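Local coordinates for protein GCN5-related N-acetyltransferase (Kribbella flavida, PDB 4IUS) that belongs to the GCN5-related N-acetyltransferase family and probably transfers an acyl group, as its relatives do from acetyl-CoA, at residues 82-87 / 243-248; 164-169 / 204-209. The protein carries 1 engineered substitution. All blocks are in the same frame, centred on the assembly; numbering follows the deposited sequence.

How the contacts relate
Both contacts reach the same mixed sheet, from places on opposite sides of the chain's centre. Their centres lie 29 Å apart and they do not touch. Contact 1 sits at one edge of the sheet, where strand 78-82 is outermost, and is partly buried. Contact 2 is buried and packs helix 202-216 on strand 161-168, next to the outermost strand at the other edge. It lies inside the loop that contact 1 closes along the chain. The chemistry differs with the place. Contact 1 joins a turn to a strand, mostly through hydrogen bonds, two of them to a carboxylate. Contact 2 is apolar side chains between a strand and a helix.

Contact 1: 82-87 / 243-248; sequences VEEANP and PKATAV
Thr-246 OG1 donates a hydrogen bond of 2.7 Å to OE2 of Glu-84. The backbone N of Thr-246 gives another, 2.8 Å to Glu-84 OE1, so one residue holds both oxygens. This is where the antiparallel pairing of outermost strand 78-82 with strand 242-251 ends and the chain turns off toward helix 89-95. Val-82 and Ala-247 form a non-hydrogen-bonded pair in that sheet.

Both donors meet the carboxylate on its syn sides and slightly out of its plane, OG1 by 15°. The Glu-84 chain bends at chi2 (86°), which turns the carboxylate toward Thr-246. OG1 of Thr-246 stands beside its own backbone N (chi1 -50°), where both donors can serve the one group. Held at both oxygens, the carboxylate is probably restrained from turning.

Glu-83 N gives a nearly straight bond of 2.8 Å to Thr-246 O. The carboxylate of Glu-83 serves the turn instead, with OE2 hydrogen-bonded to Gly-88 N. Lys-244 and Ala-245 form a classic beta bulge opposite Leu-106. Beside the turn, Glu-83 CB lies 4.0 Å from Val-248 CG2, and Ala-90 of helix 89-95 touches both side chains. On the side facing helix 6-19, Val-82 CG1 rests 3.8 Å from Ala-245 CB.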
loop_
_atom_site.group_PDB
_atom_site.type_symbol
_atom_site.label_atom_id
_atom_site.label_comp_id
_atom_site.label_asym_id
_atom_site.label_seq_id
_atom_site.Cartn_x
_atom_site.Cartn_y
_atom_site.Cartn_z
ATOM N N VAL A 82 -7.371 -2.618 8.763
ATOM C CA VAL A 82 -8.515 -2.557 7.858
ATOM C C VAL A 82 -9.733 -2.726 8.759
ATOM O O VAL A 82 -9.882 -3.768 9.395
ATOM C CB VAL A 82 -8.439 -3.631 6.745
ATOM C CG1 VAL A 82 -9.683 -3.483 5.844
ATOM C CG2 VAL A 82 -7.151 -3.503 5.945
ATOM N N GLU A 83 -10.565 -1.704 8.866
ATOM C CA GLU A 83 -11.623 -1.719 9.876
ATOM C C GLU A 83 -12.513 -2.946 9.773
ATOM O O GLU A 83 -12.871 -3.541 10.771
ATOM C CB GLU A 83 -12.449 -0.427 9.782
ATOM C CG GLU A 83 -13.640 -0.370 10.719
ATOM C CD GLU A 83 -13.273 -0.371 12.209
ATOM O OE1 GLU A 83 -12.187 0.132 12.583
ATOM O OE2 GLU A 83 -14.101 -0.908 13.006
ATOM N N GLU A 84 -12.919 -3.301 8.553
ATOM C CA GLU A 84 -13.860 -4.388 8.365
ATOM C C GLU A 84 -13.251 -5.751 8.626
ATOM O O GLU A 84 -13.935 -6.710 8.862
ATOM C CB GLU A 84 -14.488 -4.324 6.973
ATOM C CG GLU A 84 -15.273 -3.044 6.671
ATOM C CD GLU A 84 -14.442 -1.873 6.127
ATOM O OE1 GLU A 84 -13.191 -1.976 6.080
ATOM O OE2 GLU A 84 -15.061 -0.802 5.803
ATOM N N ALA A 85 -11.926 -5.835 8.588
ATOM C CA ALA A 85 -11.206 -7.075 8.891
ATOM C C ALA A 85 -11.156 -7.310 10.422
ATOM O O ALA A 85 -11.106 -8.440 10.863
ATOM C CB ALA A 85 -9.774 -7.032 8.362
ATOM N N ASN A 86 -11.110 -6.229 11.204
ATOM C CA ASN A 86 -11.032 -6.328 12.666
ATOM C C ASN A 86 -11.875 -5.215 13.323
ATOM O O ASN A 86 -11.333 -4.242 13.890
ATOM C CB ASN A 86 -9.570 -6.270 13.130
ATOM C CG ASN A 86 -8.755 -7.448 12.653
ATOM O OD1 ASN A 86 -8.104 -7.370 11.617
ATOM N ND2 ASN A 86 -8.815 -8.542 13.389
ATOM N N PRO A 87 -13.206 -5.356 13.241
ATOM C CA PRO A 87 -14.034 -4.244 13.656
ATOM C C PRO A 87 -13.786 -3.890 15.131
ATOM O O PRO A 87 -13.767 -4.770 15.992
ATOM C CB PRO A 87 -15.452 -4.762 13.444
ATOM C CG PRO A 87 -15.331 -5.793 12.394
ATOM C CD PRO A 87 -13.977 -6.405 12.544
ATOM N N PRO A 243 -14.804 1.315 -4.131
ATOM C CA PRO A 243 -14.503 1.234 -2.683
ATOM C C PRO A 243 -14.974 -0.071 -2.092
ATOM O O PRO A 243 -16.120 -0.461 -2.324
ATOM C CB PRO A 243 -15.233 2.436 -2.087
ATOM C CG PRO A 243 -16.235 2.770 -3.078
ATOM C CD PRO A 243 -15.768 2.376 -4.439
ATOM N N LYS A 244 -14.123 -0.746 -1.331
ATOM C CA LYS A 244 -14.439 -2.039 -0.762
ATOM C C LYS A 244 -14.098 -2.167 0.727
ATOM O O LYS A 244 -14.589 -3.089 1.371
ATOM C CB LYS A 244 -13.730 -3.144 -1.541
ATOM C CG LYS A 244 -14.298 -3.372 -2.938
ATOM C CD LYS A 244 -15.682 -4.016 -2.919
ATOM C CE LYS A 244 -16.296 -4.164 -4.258
ATOM N NZ LYS A 244 -17.616 -4.784 -3.988
ATOM N N ALA A 245 -13.263 -1.295 1.277
ATOM C CA ALA A 245 -12.866 -1.400 2.683
ATOM C C ALA A 245 -12.365 -0.064 3.156
ATOM O O ALA A 245 -12.191 0.879 2.386
ATOM C CB ALA A 245 -11.817 -2.519 2.881
ATOM N N THR A 246 -12.099 0.013 4.446
ATOM C CA THR A 246 -11.682 1.251 5.104
ATOM C C THR A 246 -10.385 0.964 5.819
ATOM O O THR A 246 -10.359 0.163 6.751
ATOM C CB THR A 246 -12.726 1.681 6.189
ATOM O OG1 THR A 246 -14.046 1.678 5.638
ATOM C CG2 THR A 246 -12.395 3.043 6.764
ATOM N N ALA A 247 -9.283 1.596 5.405
ATOM C CA ALA A 247 -8.041 1.512 6.148
ATOM C C ALA A 247 -8.110 2.463 7.332
ATOM O O ALA A 247 -8.890 3.420 7.344
ATOM C CB ALA A 247 -6.869 1.849 5.228
ATOM N N VAL A 248 -7.296 2.188 8.329
ATOM C CA VAL A 248 -7.173 3.068 9.492
ATOM C C VAL A 248 -5.677 3.183 9.795
ATOM O O VAL A 248 -5.015 2.177 9.927
ATOM C CB VAL A 248 -7.871 2.482 10.735
ATOM C CG1 VAL A 248 -7.903 3.586 11.799
ATOM C CG2 VAL A 248 -9.327 2.042 10.421
#

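Contact 2: 164-169 / 204-209; sequences VLIRMD and ALATAY
Val-164 and Tyr-209 meet at an oblique angle, the valine set against the CD2 corner of the tyrosine ring. Here helix 202-216 packs on strand 161-168 of the central sheet of the GNAT fold. The two short segments run at 142° to each other, and their axes come within 8.2 Å.

Val-164 CB lies at the edge of the ring and in its plane, 3.7 Å from CD2 of Tyr-209. Its branch CG1 comes to 3.6 Å from the same CD2, at a slant to the ring. Tyr-209 CG stands anti to the backbone N (chi1 -171°), and this carries the ring out from the helix to the strand. The other branch, Val-164 CG2, turns to the helix backbone and lies 3.6 Å from Ala-206 O. That is a van der Waals contact against a carbonyl. With an alanine here both methyl branches are gone, and the CD2 edge of Tyr-209 would probably keep only the CB contact, while a gap is likely to open at Ala-206 O.

Ile-166, two residues along the strand, points to the same helix. Its CG1 rests on Ala-206, 3.6 Å from CB. The small alanine side chain lets the isoleucine come close to the helix backbone. Strand 123-127 also borders the contact, since Ala-125 touches both Ile-166 and Tyr-209. Leu-165 points the other way, to helix 131-141, so the sheet has a helix on each face here. CD1 of Ile-166 lies 3.9 Å from Ala-206 N and 4.2 Å from Leu-205 CB.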
loop_
_atom_site.group_PDB
_atom_site.type_symbol
_atom_site.label_atom_id
_atom_site.label_comp_id
_atom_site.label_asym_id
_atom_site.label_seq_id
_atom_site.Cartn_x
_atom_site.Cartn_y
_atom_site.Cartn_z
ATOM N N VAL A 164 5.610 0.387 -14.011
ATOM C CA VAL A 164 5.405 0.784 -15.406
ATOM C C VAL A 164 5.775 2.261 -15.568
ATOM O O VAL A 164 5.686 3.028 -14.617
ATOM C CB VAL A 164 3.944 0.526 -15.881
ATOM C CG1 VAL A 164 3.545 -0.922 -15.607
ATOM C CG2 VAL A 164 2.962 1.537 -15.303
ATOM N N LEU A 165 6.163 2.607 -16.778
ATOM C CA LEU A 165 6.323 3.992 -17.177
ATOM C C LEU A 165 5.395 4.283 -18.333
ATOM O O LEU A 165 5.330 3.536 -19.321
ATOM C CB LEU A 165 7.786 4.245 -17.607
ATOM C CG LEU A 165 8.807 4.172 -16.456
ATOM C CD1 LEU A 165 10.230 4.232 -17.005
ATOM C CD2 LEU A 165 8.590 5.267 -15.407
ATOM N N ILE A 166 4.714 5.413 -18.217
ATOM C CA ILE A 166 3.939 6.009 -19.296
ATOM C C ILE A 166 4.835 7.079 -19.910
ATOM O O ILE A 166 5.394 7.918 -19.173
ATOM C CB ILE A 166 2.634 6.637 -18.781
ATOM C CG1 ILE A 166 1.765 5.639 -18.075
ATOM C CG2 ILE A 166 1.893 7.386 -19.878
ATOM C CD1 ILE A 166 1.318 4.517 -18.930
ATOM N N ARG A 167 5.006 7.041 -21.229
ATOM C CA ARG A 167 5.896 7.946 -21.926
ATOM C C ARG A 167 5.123 8.832 -22.866
ATOM O O ARG A 167 4.146 8.406 -23.475
ATOM C CB ARG A 167 6.921 7.152 -22.694
ATOM C CG ARG A 167 7.611 6.070 -21.853
ATOM C CD ARG A 167 7.247 4.655 -22.274
ATOM N NE ARG A 167 7.647 4.528 -23.672
ATOM C CZ ARG A 167 8.902 4.383 -24.080
ATOM N NH1 ARG A 167 9.211 4.452 -25.382
ATOM N NH2 ARG A 167 9.858 4.142 -23.188
HETATM N N MSE A 168 5.585 10.056 -22.980
HETATM C CA MSE A 168 5.084 10.993 -23.956
HETATM C C MSE A 168 6.225 11.300 -24.929
HETATM O O MSE A 168 7.303 11.757 -24.498
HETATM C CB MSE A 168 4.588 12.246 -23.235
HETATM C CG MSE A 168 4.070 13.333 -24.143
HETATM SE SE MSE A 168 2.467 12.920 -25.138
HETATM C CE MSE A 168 1.186 13.332 -23.735
ATOM N N ASP A 169 6.015 11.000 -26.190
ATOM C CA ASP A 169 7.059 11.154 -27.186
ATOM C C ASP A 169 8.368 10.518 -26.677
ATOM O O ASP A 169 9.462 11.050 -26.888
ATOM C CB ASP A 169 7.229 12.628 -27.565
ATOM C CG ASP A 169 5.999 13.205 -28.197
ATOM O OD1 ASP A 169 5.316 12.480 -28.966
ATOM O OD2 ASP A 169 5.721 14.364 -27.916
ATOM N N ALA A 204 -3.812 8.058 -14.328
ATOM C CA ALA A 204 -4.834 7.028 -14.487
ATOM C C ALA A 204 -4.374 5.949 -15.483
ATOM O O ALA A 204 -4.567 4.741 -15.254
ATOM C CB ALA A 204 -6.176 7.654 -14.916
ATOM N N LEU A 205 -3.736 6.360 -16.583
ATOM C CA LEU A 205 -3.180 5.365 -17.531
ATOM C C LEU A 205 -2.162 4.483 -16.857
ATOM O O LEU A 205 -2.129 3.266 -17.044
ATOM C CB LEU A 205 -2.561 6.013 -18.776
ATOM C CG LEU A 205 -3.497 6.764 -19.704
ATOM C CD1 LEU A 205 -2.653 7.243 -20.880
ATOM C CD2 LEU A 205 -4.685 5.942 -20.168
ATOM N N ALA A 206 -1.291 5.104 -16.062
ATOM C CA ALA A 206 -0.246 4.365 -15.371
ATOM C C ALA A 206 -0.851 3.335 -14.419
ATOM O O ALA A 206 -0.457 2.173 -14.356
ATOM C CB ALA A 206 0.703 5.314 -14.647
ATOM N N THR A 207 -1.832 3.807 -13.653
ATOM C CA THR A 207 -2.534 2.939 -12.692
ATOM C C THR A 207 -3.174 1.765 -13.409
ATOM O O THR A 207 -3.028 0.612 -12.998
ATOM C CB THR A 207 -3.607 3.720 -11.927
ATOM O OG1 THR A 207 -3.002 4.825 -11.242
ATOM C CG2 THR A 207 -4.308 2.849 -10.907
ATOM N N ALA A 208 -3.862 2.033 -14.510
ATOM C CA ALA A 208 -4.566 1.005 -15.266
ATOM C C ALA A 208 -3.598 -0.012 -15.843
ATOM O O ALA A 208 -3.806 -1.212 -15.770
ATOM C CB ALA A 208 -5.439 1.651 -16.344
ATOM N N TYR A 209 -2.500 0.481 -16.422
ATOM C CA TYR A 209 -1.534 -0.398 -17.068
ATOM C C TYR A 209 -0.756 -1.220 -16.061
ATOM O O TYR A 209 -0.525 -2.397 -16.278
ATOM C CB TYR A 209 -0.585 0.428 -17.985
ATOM C CG TYR A 209 0.298 -0.423 -18.850
ATOM C CD1 TYR A 209 -0.229 -1.168 -19.903
ATOM C CD2 TYR A 209 1.673 -0.458 -18.640
ATOM C CE1 TYR A 209 0.601 -1.955 -20.655
ATOM C CE2 TYR A 209 2.490 -1.253 -19.415
ATOM C CZ TYR A 209 1.929 -2.013 -20.422
ATOM O OH TYR A 209 2.758 -2.807 -21.226
#